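Local coordinates for protein 3-methylornithine synthase (Methanosarcina barkeri, PDB 3T7V) that isomerises L-lysine to (3R)-3-methyl-D-ornithine by a radical mechanism, using a [4Fe-4S] cluster and S-adenosyl-L-methionine, in the biosynthesis of pyrrolysine, at residues 288-293 and 332-337; 29-34 and 262-267. One frame throughout, in Å; residues are numbered along the deposited sequence.

Overall arrangement
Followed from the N terminus, the chain first lays down helix 25-32, which carries segment 29-34, then runs through 227 residues before 262-267 on helix 258-268 closes interaction 2. That long loop contains most of the strands of the curled parallel sheet. Interaction 1 opens only afterwards, at 288-293, and closes at 332-337 after 38 intervening residues. The two loops are therefore in series, neither nested nor crossed. Interaction 2 fixes an N-terminal helix to the outer layer of the barrel; interaction 1 joins two late helices. Segments 262-267 and 288-293 touch, with probable hydrogen bonds Ser263 OG to Ala292 O (2.8 Å) and Arg266 NE to Gly293 O (2.9 Å).

Interaction 1 (288-293 and 332-337); sequences LRLNAG and EIMGMK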
loop_
_atom_site.group_PDB
_atom_site.type_symbol
_atom_site.label_atom_id
_atom_site.label_comp_id
_atom_site.label_asym_id
_atom_site.label_seq_id
_atom_site.Cartn_x
_atom_site.Cartn_y
_atom_site.Cartn_z
ATOM N N LEU A 288 11.179 10.321 -4.688
ATOM C CA LEU A 288 11.249 10.941 -3.370
ATOM C C LEU A 288 11.005 9.877 -2.283
ATOM O O LEU A 288 11.621 9.849 -1.190
ATOM C CB LEU A 288 10.174 12.018 -3.270
ATOM C CG LEU A 288 10.427 13.287 -4.123
ATOM C CD1 LEU A 288 9.234 14.233 -4.140
ATOM C CD2 LEU A 288 11.657 13.993 -3.591
ATOM N N ARG A 289 10.061 8.994 -2.601
ATOM C CA ARG A 289 9.653 7.942 -1.583
ATOM C C ARG A 289 10.717 6.888 -1.452
ATOM O O ARG A 289 11.044 6.466 -0.312
ATOM C CB ARG A 289 8.301 7.317 -1.987
ATOM C CG ARG A 289 7.128 8.307 -1.783
ATOM C CD ARG A 289 5.931 8.050 -2.711
ATOM N NE ARG A 289 4.839 8.933 -2.261
ATOM C CZ ARG A 289 4.741 10.260 -2.528
ATOM N NH1 ARG A 289 5.680 10.905 -3.248
ATOM N NH2 ARG A 289 3.721 10.951 -2.006
ATOM N N LEU A 290 11.309 6.419 -2.556
ATOM C CA LEU A 290 12.492 5.544 -2.440
ATOM C C LEU A 290 13.661 6.212 -1.710
ATOM O O LEU A 290 14.313 5.565 -0.829
ATOM C CB LEU A 290 13.007 5.056 -3.817
ATOM C CG LEU A 290 11.958 4.169 -4.560
ATOM C CD1 LEU A 290 12.386 4.062 -6.038
ATOM C CD2 LEU A 290 11.866 2.760 -3.902
ATOM N N ASN A 291 13.888 7.521 -1.976
ATOM C CA ASN A 291 14.960 8.208 -1.246
ATOM C C ASN A 291 14.618 8.515 0.184
ATOM O O ASN A 291 15.489 8.937 0.930
ATOM C CB ASN A 291 15.316 9.480 -2.008
ATOM C CG ASN A 291 16.109 9.176 -3.255
ATOM O OD1 ASN A 291 16.809 8.122 -3.338
ATOM N ND2 ASN A 291 16.054 10.079 -4.225
ATOM N N ALA A 292 13.392 8.267 0.617
ATOM C CA ALA A 292 13.032 8.370 2.055
ATOM C C ALA A 292 13.074 6.967 2.733
ATOM O O ALA A 292 12.861 6.878 3.950
ATOM C CB ALA A 292 11.618 8.925 2.209
ATOM N N GLY A 293 13.384 5.908 1.976
ATOM C CA GLY A 293 13.536 4.572 2.598
ATOM C C GLY A 293 12.603 3.485 2.114
ATOM O O GLY A 293 12.661 2.386 2.599
ATOM N N GLU A 332 16.935 2.959 -12.855
ATOM C CA GLU A 332 18.309 2.920 -13.413
ATOM C C GLU A 332 19.023 4.290 -13.235
ATOM O O GLU A 332 20.210 4.372 -12.768
ATOM C CB GLU A 332 18.272 2.485 -14.861
ATOM C CG GLU A 332 19.715 2.233 -15.370
ATOM C CD GLU A 332 19.820 1.940 -16.867
ATOM O OE1 GLU A 332 19.267 2.724 -17.692
ATOM O OE2 GLU A 332 20.489 0.932 -17.224
ATOM N N ILE A 333 18.302 5.362 -13.570
ATOM C CA ILE A 333 18.792 6.748 -13.355
ATOM C C ILE A 333 19.186 7.003 -11.893
ATOM O O ILE A 333 20.197 7.657 -11.588
ATOM C CB ILE A 333 17.703 7.732 -13.821
ATOM C CG1 ILE A 333 17.708 7.784 -15.352
ATOM C CG2 ILE A 333 17.887 9.100 -13.194
ATOM C CD1 ILE A 333 16.451 8.380 -15.967
ATOM N N MET A 334 18.402 6.410 -10.985
ATOM C CA MET A 334 18.653 6.563 -9.545
ATOM C C MET A 334 19.774 5.697 -9.056
ATOM O O MET A 334 20.194 5.858 -7.926
ATOM C CB MET A 334 17.408 6.164 -8.731
ATOM C CG MET A 334 16.266 7.112 -8.893
ATOM S SD MET A 334 14.928 6.391 -7.917
ATOM C CE MET A 334 15.549 6.691 -6.245
ATOM N N GLY A 335 20.242 4.752 -9.889
ATOM C CA GLY A 335 21.228 3.776 -9.443
ATOM C C GLY A 335 20.664 2.573 -8.736
ATOM O O GLY A 335 21.380 1.892 -7.948
ATOM N N MET A 336 19.397 2.296 -9.019
ATOM C CA MET A 336 18.727 1.155 -8.345
ATOM C C MET A 336 18.362 0.143 -9.404
ATOM O O MET A 336 18.315 0.472 -10.597
ATOM C CB MET A 336 17.499 1.637 -7.561
ATOM C CG MET A 336 17.940 2.598 -6.415
ATOM S SD MET A 336 16.508 3.074 -5.465
ATOM C CE MET A 336 16.768 1.944 -4.058
ATOM N N LYS A 337 18.027 -1.065 -8.966
ATOM C CA LYS A 337 17.749 -2.214 -9.900
ATOM C C LYS A 337 16.628 -3.090 -9.360
ATOM O O LYS A 337 16.541 -3.275 -8.157
ATOM C CB LYS A 337 19.054 -3.057 -10.073
ATOM C CG LYS A 337 19.050 -4.260 -10.996
ATOM C CD LYS A 337 20.438 -4.929 -11.009
ATOM C CE LYS A 337 20.467 -6.233 -11.850
ATOM N NZ LYS A 337 19.789 -6.070 -13.171
#
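The carboxamide of Asn291 meets the methyl of Met334 obliquely: CE stands out of the amide plane on one face, displaced past the end that carries OD1 and ND2. Its closest approach is to the oxygen, 3.5 Å from Met334 CE to Asn291 OD1, with ND2 of the same amide 4.0 Å from that methyl. The two side chains come from opposite directions. A bend at the end of Met334 (chi3 71°) swings CE round, so that it also packs against Leu290, whose CB lies 3.9 Å from Met334 CE. The side chains of Leu290 and Met334 cross at about a right angle, with Leu290 CD1 3.9 Å from Met334 SD. In the TIM-barrel fold, helix 278-291 is the outer helix of the beta-alpha-beta crossover from strand 275-277 to strand 296-300. It and helix 324-334 both end in Schellman motifs, at Gly293 and Gly335, and the contact joins their last turns. Beyond the second glycine the chain turns inward: Met336 SD comes 4.3 Å from Leu290 CD1, and Met336 also rests on Val59 of strand 58-68. Leu290 in turn touches Ala276, while Met334 also packs on Val287, about one turn before Leu290 on helix 278-291.

Interaction 2 (29-34 and 262-267); sequences RTLLSL and ISVLRL
Leu31 is the first residue of 29-34 to meet the other helix, and it does so at two levels of its side chain. Close to the backbone, its CB lies 3.9 Å from Val264 CG2; at the far end, its CD1 reaches Leu267 CD1 at 4.0 Å. Val264 and Leu267 are three residues apart and present themselves on one side of helix 258-268, so a single leucine spans both. Leu31 and Leu267 cross at about a right angle and meet methyl to methyl. The backbones come nearest at Leu31 and Val264, with 7.3 Å between their CA atoms.

Leu32 follows, and here the end of the side chain does what its CB does not. Its CD2 comes within 4.1 Å of Val264 CG2, again with the side chains at about a right angle. With CG1 of Val264 set anti to the backbone N (chi1 170°), the other branch, CG2, is left to touch both leucines. Leu32 also packs on Ile220 of helix 216-228, which places the N-terminal helix over two neighbouring outer helices of the barrel.

Past Leu32 the chain leaves the helix, and around this end the meeting with helix 258-268 becomes polar. Lys260, in the first turn of that helix, hydrogen-bonds through NZ to the carbonyl oxygens of Leu32 and Leu34. On the inner side of that helix, Leu265 and Ile262 rest on Val236 of strand 233-238.

All four residues that touch across the segments are buried, and every one of them is aliphatic. The contact between the segments thus depends on close fit and the exclusion of water, while Lys260 beside it adds directional bonds to the carbonyl oxygens at the helix end.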
loop_
_atom_site.group_PDB
_atom_site.type_symbol
_atom_site.label_atom_id
_atom_site.label_comp_id
_atom_site.label_asym_id
_atom_site.label_seq_id
_atom_site.Cartn_x
_atom_site.Cartn_y
_atom_site.Cartn_z
ATOM N N ARG A 29 8.476 11.805 18.362
ATOM C CA ARG A 29 8.070 13.191 18.381
ATOM C C ARG A 29 9.051 14.092 17.693
ATOM O O ARG A 29 8.640 15.104 17.116
ATOM C CB ARG A 29 7.812 13.715 19.817
ATOM C CG ARG A 29 6.569 13.127 20.428
ATOM C CD ARG A 29 6.465 13.592 21.891
ATOM N NE ARG A 29 5.244 13.032 22.500
ATOM C CZ ARG A 29 4.061 13.613 22.433
ATOM N NH1 ARG A 29 3.880 14.759 21.747
ATOM N NH2 ARG A 29 3.027 13.100 23.093
ATOM N N THR A 30 10.356 13.864 17.947
ATOM C CA THR A 30 11.396 14.692 17.386
ATOM C C THR A 30 11.424 14.546 15.866
ATOM O O THR A 30 11.392 15.555 15.136
ATOM C CB THR A 30 12.691 14.300 17.992
ATOM O OG1 THR A 30 12.622 14.450 19.403
ATOM C CG2 THR A 30 13.884 15.154 17.375
ATOM N N LEU A 31 11.447 13.292 15.398
ATOM C CA LEU A 31 11.524 13.035 13.937
ATOM C C LEU A 31 10.299 13.557 13.203
ATOM O O LEU A 31 10.400 14.201 12.109
ATOM C CB LEU A 31 11.768 11.530 13.664
ATOM C CG LEU A 31 13.130 11.035 14.207
ATOM C CD1 LEU A 31 13.250 9.553 13.889
ATOM C CD2 LEU A 31 14.339 11.742 13.615
ATOM N N LEU A 32 9.139 13.355 13.830
ATOM C CA LEU A 32 7.903 13.808 13.212
ATOM C C LEU A 32 7.734 15.318 13.215
ATOM O O LEU A 32 6.899 15.858 12.500
ATOM C CB LEU A 32 6.691 13.076 13.802
ATOM C CG LEU A 32 6.636 11.561 13.475
ATOM C CD1 LEU A 32 5.565 10.895 14.370
ATOM C CD2 LEU A 32 6.346 11.282 11.958
ATOM N N SER A 33 8.493 16.056 14.047
ATOM C CA SER A 33 8.302 17.514 14.050
ATOM C C SER A 33 9.398 18.198 13.192
ATOM O O SER A 33 9.471 19.412 13.173
ATOM C CB SER A 33 8.178 18.063 15.469
ATOM O OG SER A 33 9.328 17.727 16.140
ATOM N N LEU A 34 10.240 17.431 12.480
ATOM C CA LEU A 34 11.319 18.021 11.703
ATOM C C LEU A 34 10.719 18.861 10.571
ATOM O O LEU A 34 9.755 18.444 9.927
ATOM C CB LEU A 34 12.306 16.975 11.125
ATOM C CG LEU A 34 13.141 16.146 12.062
ATOM C CD1 LEU A 34 13.789 15.027 11.268
ATOM C CD2 LEU A 34 14.236 17.010 12.632
ATOM N N ILE A 262 7.528 7.745 5.948
ATOM C CA ILE A 262 8.264 6.595 5.307
ATOM C C ILE A 262 9.617 6.369 5.990
ATOM O O ILE A 262 9.994 5.242 6.293
ATOM C CB ILE A 262 8.412 6.758 3.794
ATOM C CG1 ILE A 262 7.080 6.555 3.103
ATOM C CG2 ILE A 262 9.461 5.786 3.264
ATOM C CD1 ILE A 262 7.128 6.965 1.645
ATOM N N SER A 263 10.329 7.506 6.204
ATOM C CA SER A 263 11.646 7.345 6.858
ATOM C C SER A 263 11.492 6.826 8.277
ATOM O O SER A 263 12.236 5.953 8.688
ATOM C CB SER A 263 12.379 8.659 6.901
ATOM O OG SER A 263 12.611 9.140 5.591
ATOM N N VAL A 264 10.494 7.319 9.015
ATOM C CA VAL A 264 10.291 6.819 10.371
ATOM C C VAL A 264 9.900 5.335 10.328
ATOM O O VAL A 264 10.377 4.522 11.142
ATOM C CB VAL A 264 9.187 7.669 11.067
ATOM C CG1 VAL A 264 8.794 7.005 12.365
ATOM C CG2 VAL A 264 9.781 9.064 11.370
ATOM N N LEU A 265 9.058 4.929 9.349
ATOM C CA LEU A 265 8.706 3.496 9.248
ATOM C C LEU A 265 9.943 2.659 8.980
ATOM O O LEU A 265 10.035 1.519 9.451
ATOM C CB LEU A 265 7.725 3.265 8.039
ATOM C CG LEU A 265 6.274 3.695 8.404
ATOM C CD1 LEU A 265 5.418 3.654 7.091
ATOM C CD2 LEU A 265 5.629 2.823 9.453
ATOM N N ARG A 266 10.829 3.179 8.138
ATOM C CA ARG A 266 12.074 2.386 7.855
ATOM C C ARG A 266 12.929 2.252 9.120
ATOM O O ARG A 266 13.561 1.190 9.335
ATOM C CB ARG A 266 12.861 3.037 6.742
ATOM C CG ARG A 266 14.225 2.403 6.397
ATOM C CD ARG A 266 14.092 0.918 6.085
ATOM N NE ARG A 266 13.380 0.732 4.828
ATOM C CZ ARG A 266 12.795 -0.416 4.463
ATOM N NH1 ARG A 266 12.812 -1.485 5.221
ATOM N NH2 ARG A 266 12.066 -0.446 3.337
ATOM N N LEU A 267 12.887 3.296 9.942
ATOM C CA LEU A 267 13.719 3.231 11.130
ATOM C C LEU A 267 13.065 2.334 12.191
ATOM O O LEU A 267 13.736 1.820 13.053
ATOM C CB LEU A 267 13.981 4.662 11.656
ATOM C CG LEU A 267 14.805 5.569 10.708
ATOM C CD1 LEU A 267 14.927 7.008 11.224
ATOM C CD2 LEU A 267 16.199 5.014 10.523
#